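Local structure of acetyl-CoA acetyltransferase (Elizabethkingia anophelis NUHP1, 6BN2) at residues A186-W197 and A343-L354; I318-A326 and R364-L373. The protein probably catalyses the thiolase reaction in which two molecules of acetyl-CoA condense to acetoacetyl-CoA, by way of an acyl-cysteine intermediate. One frame throughout, in Å; residues are numbered along the deposited sequence. Where two conformers were deposited one is given.

Contact 1 (A186-W197 and A343-L354). With CA (calcium ion), chain B.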
loop_
_atom_site.group_PDB
_atom_site.type_symbol
_atom_site.label_atom_id
_atom_site.label_comp_id
_atom_site.label_asym_id
_atom_site.label_seq_id
_atom_site.Cartn_x
_atom_site.Cartn_y
_atom_site.Cartn_z
ATOM N N ALA A 186 0.478 -30.949 -8.734
ATOM C CA ALA A 186 -0.082 -30.739 -7.403
ATOM C C ALA A 186 0.376 -31.830 -6.447
ATOM O O ALA A 186 0.810 -31.542 -5.327
ATOM C CB ALA A 186 -1.611 -30.695 -7.469
ATOM N N ILE A 187 0.293 -33.089 -6.884
ATOM C CA ILE A 187 0.737 -34.197 -6.049
ATOM C C ILE A 187 2.204 -34.027 -5.685
ATOM O O ILE A 187 2.603 -34.249 -4.535
ATOM C CB ILE A 187 0.475 -35.535 -6.763
ATOM C CG1 ILE A 187 -1.022 -35.839 -6.742
ATOM C CG2 ILE A 187 1.289 -36.656 -6.114
ATOM C CD1 ILE A 187 -1.415 -37.025 -7.574
ATOM N N GLN A 188 3.023 -33.596 -6.643
ATOM C CA GLN A 188 4.427 -33.356 -6.330
ATOM C C GLN A 188 4.582 -32.251 -5.285
ATOM O O GLN A 188 5.420 -32.356 -4.385
ATOM C CB GLN A 188 5.196 -33.021 -7.607
ATOM C CG GLN A 188 6.665 -32.705 -7.377
ATOM C CD GLN A 188 7.533 -33.116 -8.558
ATOM O OE1 GLN A 188 7.765 -34.303 -8.793
ATOM N NE2 GLN A 188 8.006 -32.135 -9.309
ATOM N N SER A 189 3.775 -31.186 -5.373
ATOM C CA SER A 189 3.869 -30.129 -4.369
ATOM C C SER A 189 3.492 -30.650 -2.980
ATOM O O SER A 189 4.181 -30.361 -1.993
ATOM C CB SER A 189 2.982 -28.945 -4.775
ATOM O OG SER A 189 3.147 -27.849 -3.889
ATOM N N TYR A 190 2.422 -31.443 -2.885
ATOM C CA TYR A 190 2.072 -32.057 -1.603
ATOM C C TYR A 190 3.186 -32.963 -1.087
ATOM O O TYR A 190 3.505 -32.949 0.113
ATOM C CB TYR A 190 0.765 -32.854 -1.718
ATOM C CG TYR A 190 -0.467 -31.973 -1.799
ATOM C CD1 TYR A 190 -0.992 -31.371 -0.664
ATOM C CD2 TYR A 190 -1.104 -31.756 -3.007
ATOM C CE1 TYR A 190 -2.121 -30.554 -0.741
ATOM C CE2 TYR A 190 -2.216 -30.943 -3.097
ATOM C CZ TYR A 190 -2.717 -30.345 -1.969
ATOM O OH TYR A 190 -3.843 -29.552 -2.070
ATOM N N GLU A 191 3.755 -33.790 -1.968
ATOM C CA GLU A 191 4.795 -34.720 -1.536
ATOM C C GLU A 191 6.033 -33.973 -1.068
ATOM O O GLU A 191 6.630 -34.321 -0.042
ATOM C CB GLU A 191 5.155 -35.659 -2.677
ATOM C CG GLU A 191 4.103 -36.680 -3.007
ATOM C CD GLU A 191 4.458 -37.460 -4.255
ATOM O OE1 GLU A 191 5.250 -36.945 -5.078
ATOM O OE2 GLU A 191 3.929 -38.575 -4.425
ATOM N N ARG A 192 6.442 -32.949 -1.819
ATOM C CA ARG A 192 7.637 -32.204 -1.448
ATOM C C ARG A 192 7.432 -31.463 -0.139
ATOM O O ARG A 192 8.364 -31.361 0.667
ATOM C CB ARG A 192 8.009 -31.219 -2.554
ATOM C CG ARG A 192 8.578 -31.884 -3.794
ATOM C CD ARG A 192 8.783 -30.806 -4.876
ATOM N NE ARG A 192 9.528 -31.344 -5.988
ATOM C CZ ARG A 192 10.017 -30.607 -6.975
ATOM N NH1 ARG A 192 9.820 -29.302 -6.965
ATOM N NH2 ARG A 192 10.696 -31.176 -7.963
ATOM N N SER A 193 6.222 -30.935 0.079
ATOM C CA SER A 193 5.936 -30.202 1.313
ATOM C C SER A 193 6.036 -31.126 2.520
ATOM O O SER A 193 6.638 -30.775 3.541
ATOM C CB SER A 193 4.539 -29.585 1.243
ATOM O OG SER A 193 4.473 -28.608 0.196
ATOM N N ALA A 194 5.414 -32.299 2.429
ATOM C CA ALA A 194 5.470 -33.244 3.541
ATOM C C ALA A 194 6.900 -33.706 3.794
ATOM O O ALA A 194 7.319 -33.859 4.953
ATOM C CB ALA A 194 4.557 -34.434 3.257
ATOM N N LYS A 195 7.664 -33.939 2.722
ATOM C CA LYS A 195 9.043 -34.388 2.875
ATOM C C LYS A 195 9.901 -33.309 3.529
ATOM O O LYS A 195 10.675 -33.592 4.453
ATOM C CB LYS A 195 9.611 -34.791 1.510
ATOM C CG LYS A 195 11.074 -35.223 1.523
ATOM C CD LYS A 195 11.505 -35.581 0.095
ATOM C CE LYS A 195 12.893 -36.197 0.040
ATOM N NZ LYS A 195 13.958 -35.160 0.089
ATOM N N ALA A 196 9.779 -32.058 3.068
ATOM C CA ALA A 196 10.598 -30.994 3.643
ATOM C C ALA A 196 10.253 -30.773 5.112
ATOM O O ALA A 196 11.151 -30.608 5.953
ATOM C CB ALA A 196 10.421 -29.694 2.838
ATOM N N TRP A 197 8.961 -30.819 5.455
ATOM C CA TRP A 197 8.584 -30.709 6.861
ATOM C C TRP A 197 9.197 -31.845 7.673
ATOM O O TRP A 197 9.738 -31.616 8.764
ATOM C CB TRP A 197 7.055 -30.684 7.022
ATOM C CG TRP A 197 6.523 -29.262 7.016
ATOM C CD1 TRP A 197 5.861 -28.625 6.002
ATOM C CD2 TRP A 197 6.668 -28.300 8.071
ATOM N NE1 TRP A 197 5.566 -27.327 6.378
ATOM C CE2 TRP A 197 6.048 -27.109 7.642
ATOM C CE3 TRP A 197 7.236 -28.347 9.351
ATOM C CZ2 TRP A 197 6.007 -25.961 8.435
ATOM C CZ3 TRP A 197 7.196 -27.219 10.137
ATOM C CH2 TRP A 197 6.576 -26.043 9.687
ATOM N N ALA A 343 13.140 -29.948 -11.005
ATOM C CA ALA A 343 13.871 -30.366 -9.816
ATOM C C ALA A 343 14.556 -29.213 -9.100
ATOM O O ALA A 343 15.062 -29.416 -7.988
ATOM C CB ALA A 343 14.922 -31.413 -10.179
ATOM N N LYS A 344 14.595 -28.028 -9.712
ATOM C CA LYS A 344 15.203 -26.840 -9.129
ATOM C C LYS A 344 14.180 -25.792 -8.713
ATOM O O LYS A 344 14.574 -24.730 -8.211
ATOM C CB LYS A 344 16.194 -26.221 -10.125
ATOM C CG LYS A 344 17.356 -27.158 -10.475
ATOM C CD LYS A 344 18.150 -26.660 -11.681
ATOM C CE LYS A 344 18.561 -25.201 -11.542
ATOM N NZ LYS A 344 19.687 -24.855 -12.465
ATOM N N VAL A 345 12.884 -26.068 -8.877
ATOM C CA VAL A 345 11.823 -25.096 -8.637
ATOM C C VAL A 345 10.937 -25.606 -7.503
ATOM O O VAL A 345 10.435 -26.735 -7.567
ATOM C CB VAL A 345 10.979 -24.839 -9.906
ATOM C CG1 VAL A 345 9.944 -23.751 -9.641
ATOM C CG2 VAL A 345 11.870 -24.468 -11.106
ATOM N N ASN A 346 10.729 -24.756 -6.484
ATOM C CA ASN A 346 9.848 -25.045 -5.341
ATOM C C ASN A 346 10.182 -26.393 -4.717
ATOM O O ASN A 346 9.317 -27.261 -4.560
ATOM C CB ASN A 346 8.367 -25.001 -5.747
ATOM C CG ASN A 346 7.944 -23.646 -6.268
ATOM O OD1 ASN A 346 8.701 -22.688 -6.211
ATOM N ND2 ASN A 346 6.715 -23.564 -6.778
ATOM N N VAL A 347 11.465 -26.580 -4.379
ATOM C CA VAL A 347 11.945 -27.918 -4.020
ATOM C C VAL A 347 11.438 -28.395 -2.663
ATOM O O VAL A 347 11.448 -29.613 -2.406
ATOM C CB VAL A 347 13.483 -27.985 -4.088
ATOM C CG1 VAL A 347 13.970 -27.618 -5.505
ATOM C CG2 VAL A 347 14.131 -27.128 -3.040
ATOM N N ASN A 348 10.980 -27.481 -1.799
ATOM C CA ASN A 348 10.398 -27.844 -0.511
ATOM C C ASN A 348 8.873 -27.801 -0.540
ATOM O O ASN A 348 8.236 -27.809 0.518
ATOM C CB ASN A 348 10.921 -26.927 0.600
ATOM C CG ASN A 348 12.393 -27.152 0.909
ATOM O OD1 ASN A 348 13.011 -28.096 0.404
ATOM N ND2 ASN A 348 12.961 -26.286 1.754
ATOM N N GLY A 349 8.279 -27.756 -1.724
ATOM C CA GLY A 349 6.845 -27.612 -1.849
ATOM C C GLY A 349 6.470 -26.174 -2.148
ATOM O O GLY A 349 7.279 -25.249 -2.057
ATOM N N GLY A 350 5.214 -25.986 -2.528
ATOM C CA GLY A 350 4.753 -24.654 -2.881
ATOM C C GLY A 350 3.319 -24.412 -2.459
ATOM O O GLY A 350 2.710 -25.250 -1.794
ATOM N N ALA A 351 2.758 -23.282 -2.906
ATOM C CA ALA A 351 1.468 -22.817 -2.404
ATOM C C ALA A 351 0.312 -23.773 -2.676
ATOM O O ALA A 351 -0.685 -23.733 -1.940
ATOM C CB ALA A 351 1.163 -21.437 -3.003
ATOM N N VAL A 352 0.397 -24.622 -3.704
ATOM C CA VAL A 352 -0.703 -25.557 -3.946
ATOM C C VAL A 352 -0.879 -26.475 -2.750
ATOM O O VAL A 352 -1.999 -26.870 -2.419
ATOM C CB VAL A 352 -0.471 -26.346 -5.253
ATOM C CG1 VAL A 352 -1.358 -27.602 -5.323
ATOM C CG2 VAL A 352 -0.767 -25.453 -6.445
ATOM N N ALA A 353 0.211 -26.793 -2.058
ATOM C CA ALA A 353 0.148 -27.626 -0.866
ATOM C C ALA A 353 0.251 -26.839 0.430
ATOM O O ALA A 353 -0.368 -27.228 1.424
ATOM C CB ALA A 353 1.266 -28.672 -0.907
ATOM N N LEU A 354 1.017 -25.749 0.442
ATOM C CA LEU A 354 1.335 -25.040 1.681
ATOM C C LEU A 354 0.354 -23.926 2.003
ATOM O O LEU A 354 0.226 -23.552 3.176
ATOM C CB LEU A 354 2.741 -24.435 1.606
ATOM C CG LEU A 354 3.916 -25.422 1.463
ATOM C CD1 LEU A 354 5.204 -24.643 1.236
ATOM C CD2 LEU A 354 4.026 -26.344 2.676
HETATM CA CA CA B . -4.967 -27.266 -3.280
HETATM O O HOH W 1 10.965 -31.613 -0.474
HETATM O O HOH W 2 -3.990 -27.282 -1.237
#

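Contact 2 (I318-A326 and R364-L373)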
loop_
_atom_site.group_PDB
_atom_site.type_symbol
_atom_site.label_atom_id
_atom_site.label_comp_id
_atom_site.label_asym_id
_atom_site.label_seq_id
_atom_site.Cartn_x
_atom_site.Cartn_y
_atom_site.Cartn_z
ATOM N N ILE A 318 21.285 -19.384 -12.034
ATOM C CA ILE A 318 20.404 -19.531 -10.880
ATOM C C ILE A 318 20.362 -20.996 -10.466
ATOM O O ILE A 318 20.093 -21.877 -11.293
ATOM C CB ILE A 318 18.990 -19.025 -11.191
ATOM C CG1 ILE A 318 19.018 -17.572 -11.689
ATOM C CG2 ILE A 318 18.118 -19.194 -9.948
ATOM C CD1 ILE A 318 19.637 -16.573 -10.692
ATOM N N ASP A 319 20.642 -21.260 -9.185
ATOM C CA ASP A 319 20.662 -22.635 -8.699
ATOM C C ASP A 319 19.269 -23.133 -8.323
ATOM O O ASP A 319 18.936 -24.297 -8.578
ATOM C CB ASP A 319 21.589 -22.745 -7.489
ATOM C CG ASP A 319 23.056 -22.538 -7.855
ATOM O OD1 ASP A 319 23.458 -22.964 -8.958
ATOM O OD2 ASP A 319 23.816 -21.971 -7.037
ATOM N N PHE A 320 18.458 -22.279 -7.700
ATOM C CA PHE A 320 17.130 -22.670 -7.242
ATOM C C PHE A 320 16.162 -21.525 -7.436
ATOM O O PHE A 320 16.542 -20.354 -7.354
ATOM C CB PHE A 320 17.145 -23.106 -5.766
ATOM C CG PHE A 320 17.823 -24.417 -5.571
ATOM C CD1 PHE A 320 19.187 -24.480 -5.292
ATOM C CD2 PHE A 320 17.119 -25.600 -5.755
ATOM C CE1 PHE A 320 19.834 -25.718 -5.174
ATOM C CE2 PHE A 320 17.755 -26.841 -5.622
ATOM C CZ PHE A 320 19.112 -26.898 -5.335
ATOM N N PHE A 321 14.899 -21.886 -7.671
ATOM C CA PHE A 321 13.831 -20.932 -7.959
ATOM C C PHE A 321 12.671 -21.160 -7.006
ATOM O O PHE A 321 12.361 -22.304 -6.657
ATOM C CB PHE A 321 13.276 -21.091 -9.381
ATOM C CG PHE A 321 14.298 -20.933 -10.465
ATOM C CD1 PHE A 321 15.100 -22.007 -10.839
ATOM C CD2 PHE A 321 14.433 -19.723 -11.141
ATOM C CE1 PHE A 321 16.037 -21.880 -11.863
ATOM C CE2 PHE A 321 15.373 -19.580 -12.169
ATOM C CZ PHE A 321 16.171 -20.658 -12.529
ATOM N N GLU A 322 11.986 -20.069 -6.646
ATOM C CA GLU A 322 10.688 -20.151 -5.976
ATOM C C GLU A 322 9.710 -19.363 -6.827
ATOM O O GLU A 322 9.816 -18.137 -6.906
ATOM C CB GLU A 322 10.735 -19.582 -4.557
ATOM C CG GLU A 322 11.424 -20.473 -3.557
ATOM C CD GLU A 322 10.539 -21.620 -3.104
ATOM O OE1 GLU A 322 11.082 -22.730 -2.921
ATOM O OE2 GLU A 322 9.320 -21.417 -2.919
ATOM N N PHE A 323 8.791 -20.060 -7.487
ATOM C CA PHE A 323 7.701 -19.445 -8.242
ATOM C C PHE A 323 6.403 -19.735 -7.505
ATOM O O PHE A 323 6.054 -20.906 -7.320
ATOM C CB PHE A 323 7.607 -20.017 -9.658
ATOM C CG PHE A 323 8.567 -19.426 -10.632
ATOM C CD1 PHE A 323 8.244 -18.263 -11.316
ATOM C CD2 PHE A 323 9.756 -20.068 -10.928
ATOM C CE1 PHE A 323 9.120 -17.720 -12.252
ATOM C CE2 PHE A 323 10.633 -19.531 -11.850
ATOM C CZ PHE A 323 10.319 -18.358 -12.511
ATOM N N ASN A 324 5.671 -18.689 -7.110
ATOM C CA ASN A 324 4.487 -18.962 -6.311
ATOM C C ASN A 324 3.462 -19.758 -7.109
ATOM O O ASN A 324 3.203 -19.472 -8.281
ATOM C CB ASN A 324 3.843 -17.688 -5.788
ATOM C CG ASN A 324 2.859 -17.985 -4.658
ATOM O OD1 ASN A 324 3.225 -18.598 -3.645
ATOM N ND2 ASN A 324 1.612 -17.573 -4.833
ATOM N N GLU A 325 2.890 -20.776 -6.461
ATOM C CA GLU A 325 1.977 -21.714 -7.117
ATOM C C GLU A 325 0.527 -21.279 -6.913
ATOM O O GLU A 325 -0.252 -21.951 -6.251
ATOM C CB GLU A 325 2.176 -23.127 -6.557
ATOM C CG GLU A 325 3.583 -23.624 -6.555
ATOM C CD GLU A 325 3.710 -25.026 -5.976
ATOM O OE1 GLU A 325 2.767 -25.498 -5.303
ATOM O OE2 GLU A 325 4.771 -25.658 -6.173
ATOM N N ALA A 326 0.157 -20.138 -7.502
ATOM C CA ALA A 326 -1.238 -19.719 -7.381
ATOM C C ALA A 326 -2.169 -20.810 -7.899
ATOM O O ALA A 326 -3.241 -21.055 -7.330
ATOM C CB ALA A 326 -1.462 -18.401 -8.126
ATOM N N ARG A 364 6.969 -14.502 1.651
ATOM C CA ARG A 364 7.141 -15.857 2.169
ATOM C C ARG A 364 8.057 -16.681 1.263
ATOM O O ARG A 364 8.941 -17.404 1.751
ATOM C CB ARG A 364 5.759 -16.504 2.323
ATOM C CG ARG A 364 5.721 -17.747 3.226
ATOM C CD ARG A 364 6.294 -18.989 2.524
ATOM N NE ARG A 364 5.477 -19.402 1.377
ATOM C CZ ARG A 364 5.840 -20.343 0.505
ATOM N NH1 ARG A 364 7.025 -20.937 0.611
ATOM N NH2 ARG A 364 5.029 -20.679 -0.487
ATOM N N ILE A 365 7.881 -16.579 -0.061
ATOM C CA ILE A 365 8.722 -17.393 -0.941
ATOM C C ILE A 365 10.184 -16.939 -0.916
ATOM O O ILE A 365 11.075 -17.750 -1.182
ATOM C CB ILE A 365 8.175 -17.433 -2.385
ATOM C CG1 ILE A 365 8.164 -16.055 -3.050
ATOM C CG2 ILE A 365 6.776 -18.094 -2.402
ATOM C CD1 ILE A 365 7.736 -16.127 -4.548
ATOM N N ILE A 366 10.459 -15.679 -0.555
ATOM C CA ILE A 366 11.846 -15.256 -0.344
ATOM C C ILE A 366 12.425 -15.913 0.905
ATOM O O ILE A 366 13.576 -16.380 0.905
ATOM C CB ILE A 366 11.929 -13.724 -0.242
ATOM C CG1 ILE A 366 11.305 -13.069 -1.474
ATOM C CG2 ILE A 366 13.383 -13.299 -0.113
ATOM C CD1 ILE A 366 11.243 -11.528 -1.346
ATOM N N VAL A 367 11.652 -15.930 1.994
ATOM C CA VAL A 367 12.069 -16.613 3.222
ATOM C C VAL A 367 12.415 -18.065 2.914
ATOM O O VAL A 367 13.485 -18.570 3.291
ATOM C CB VAL A 367 10.959 -16.519 4.287
ATOM C CG1 VAL A 367 11.357 -17.295 5.561
ATOM C CG2 VAL A 367 10.652 -15.050 4.632
ATOM N N THR A 368 11.525 -18.745 2.188
ATOM C CA THR A 368 11.767 -20.145 1.859
ATOM C C THR A 368 12.981 -20.301 0.948
ATOM O O THR A 368 13.804 -21.196 1.166
ATOM C CB THR A 368 10.515 -20.741 1.218
ATOM O OG1 THR A 368 9.451 -20.689 2.174
ATOM C CG2 THR A 368 10.744 -22.194 0.790
ATOM N N LEU A 369 13.106 -19.436 -0.065
ATOM C CA LEU A 369 14.246 -19.502 -0.986
ATOM C C LEU A 369 15.575 -19.374 -0.247
ATOM O O LEU A 369 16.527 -20.102 -0.546
ATOM C CB LEU A 369 14.116 -18.402 -2.043
ATOM C CG LEU A 369 15.278 -18.338 -3.038
ATOM C CD1 LEU A 369 15.319 -19.606 -3.892
ATOM C CD2 LEU A 369 15.112 -17.116 -3.937
ATOM N N ILE A 370 15.670 -18.441 0.709
ATOM C CA ILE A 370 16.910 -18.297 1.485
ATOM C C ILE A 370 17.320 -19.635 2.076
ATOM O O ILE A 370 18.494 -20.035 2.034
ATOM C CB ILE A 370 16.732 -17.233 2.584
ATOM C CG1 ILE A 370 16.670 -15.852 1.938
ATOM C CG2 ILE A 370 17.864 -17.336 3.635
ATOM C CD1 ILE A 370 16.101 -14.768 2.861
ATOM N N ASN A 371 16.356 -20.339 2.655
ATOM C CA ASN A 371 16.680 -21.594 3.307
ATOM C C ASN A 371 16.915 -22.716 2.311
ATOM O O ASN A 371 17.771 -23.563 2.553
ATOM C CB ASN A 371 15.577 -21.917 4.312
ATOM C CG ASN A 371 15.646 -20.981 5.494
ATOM O OD1 ASN A 371 14.919 -19.966 5.571
ATOM N ND2 ASN A 371 16.582 -21.257 6.377
ATOM N N VAL A 372 16.201 -22.729 1.184
ATOM C CA VAL A 372 16.508 -23.688 0.122
ATOM C C VAL A 372 17.961 -23.550 -0.321
ATOM O O VAL A 372 18.680 -24.548 -0.483
ATOM C CB VAL A 372 15.547 -23.507 -1.067
ATOM C CG1 VAL A 372 16.120 -24.197 -2.314
ATOM C CG2 VAL A 372 14.143 -24.038 -0.743
ATOM N N LEU A 373 18.421 -22.308 -0.526
ATOM C CA LEU A 373 19.809 -22.122 -0.952
ATOM C C LEU A 373 20.795 -22.652 0.089
ATOM O O LEU A 373 21.787 -23.298 -0.263
ATOM C CB LEU A 373 20.083 -20.647 -1.256
ATOM C CG LEU A 373 19.294 -20.043 -2.409
ATOM C CD1 LEU A 373 19.629 -18.545 -2.470
ATOM C CD2 LEU A 373 19.627 -20.737 -3.739
HETATM O O HOH W 3 7.373 -22.550 -1.638
HETATM O O HOH W 4 4.538 -21.224 -3.714
#

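Contact 1 (A186-W197 and A343-L354)
G350, at the N-cap of helix 351-354, gives its N-H to S189 OG of helix 186-197 (3.1 Å, 144° at the hydrogen); that hydroxyl also bonds E325. R192 runs extended from CG to NE along the turn 346-349, and its NH1 reaches V345 O (2.7 Å, but weak at 124°) and, also weakly, N346 O; both oxygens lie at the guanidinium edge, while NH2 bonds A342 O. One water donates to both R192 O and V347 O. Within the helix, S193 OG, anti to its carbonyl carbon (chi1 -64°), bonds back to S189 O.

The join links the N-terminal and C-terminal thiolase regions beside a calcium ion, which Y190 OH binds at 2.8 Å together with a water and A254 O.

A353 CB sits over one face of the Y190 ring, a CH-pi contact 3.9 Å from the centroid. V352 CG1 meets A186 CB, and A196 CB meets N348 CB.

The backbones come nearest at S193 and G349, whose CA atoms are 4.2 Å apart. Packing there is close: S193 OG lies 3.3 Å from G349 CA and 3.4 Å from L354 CD2.

Contact 2 (I318-A326 and R364-L373)
E322 reaches from strand 320-323 onto helix 364-373, and its aliphatic part makes the central contact: CG lies 3.6 Å from I365 O and 3.7 Å from L369 CB. The bend at chi2 (-78°) turns the carboxylate across the helix, so that OE1 comes to T368 CG2 (3.8 Å). Toward the start of the strand, F320 CG packs on V372 CG1 (3.7 Å), while L373 CD2 comes to the ring edge; L369 CD1 touches F320 O. At the other end N324 OD1 rests against I365 CG2.

No direct hydrogen bond crosses this interface. Strand and helix run nearly antiparallel, at 161° with axes 8.5 Å apart, and strand 320-323 is an outermost strand of its sheet within this chain, parallel to its neighbour 380-387. The helix 358-375 that leads into 380-387 thus returns across the sheet in a beta-alpha-beta crossover of the thiolase fold.

Water supplies the polar bridge. One molecule lies 2.6 Å from E322 OE2 and accepts from R364 NH1; OE2 and NH1 themselves stand 4.2 Å apart, OE2 well out of the guanidinium plane. A second water joins N324 OD1, E325 N and, weakly, R364 NH2. Farther out, T368 OG1 steadies the arginine, taking R364 NH1 at 2.9 Å within 5° of the guanidinium plane, and is itself bonded to E205. N324 also touches H356, one of two predicted proton acceptors.

In the fold
The centres of contact 1 and contact 2 lie 11 Å apart on the same side of the chain's centre. Their segments alternate along the sequence: 186-197, 318-326, 343-354 and 364-373. In space, segment 318-326 also touches contact 1: E325 bonds S189 OG and V352 N, F323 O meets N346, and K344 and N346 pair by backbone with F321. Helix 351-354 is followed directly by helix 358-375, and H356 falls between them. Contact 2 stays within the C-terminal thiolase region. Both contacts lie near the predicted active site: the L354 side chain is about 8 Å from that of H356, and the N324 side chain about 6 Å from that of C386.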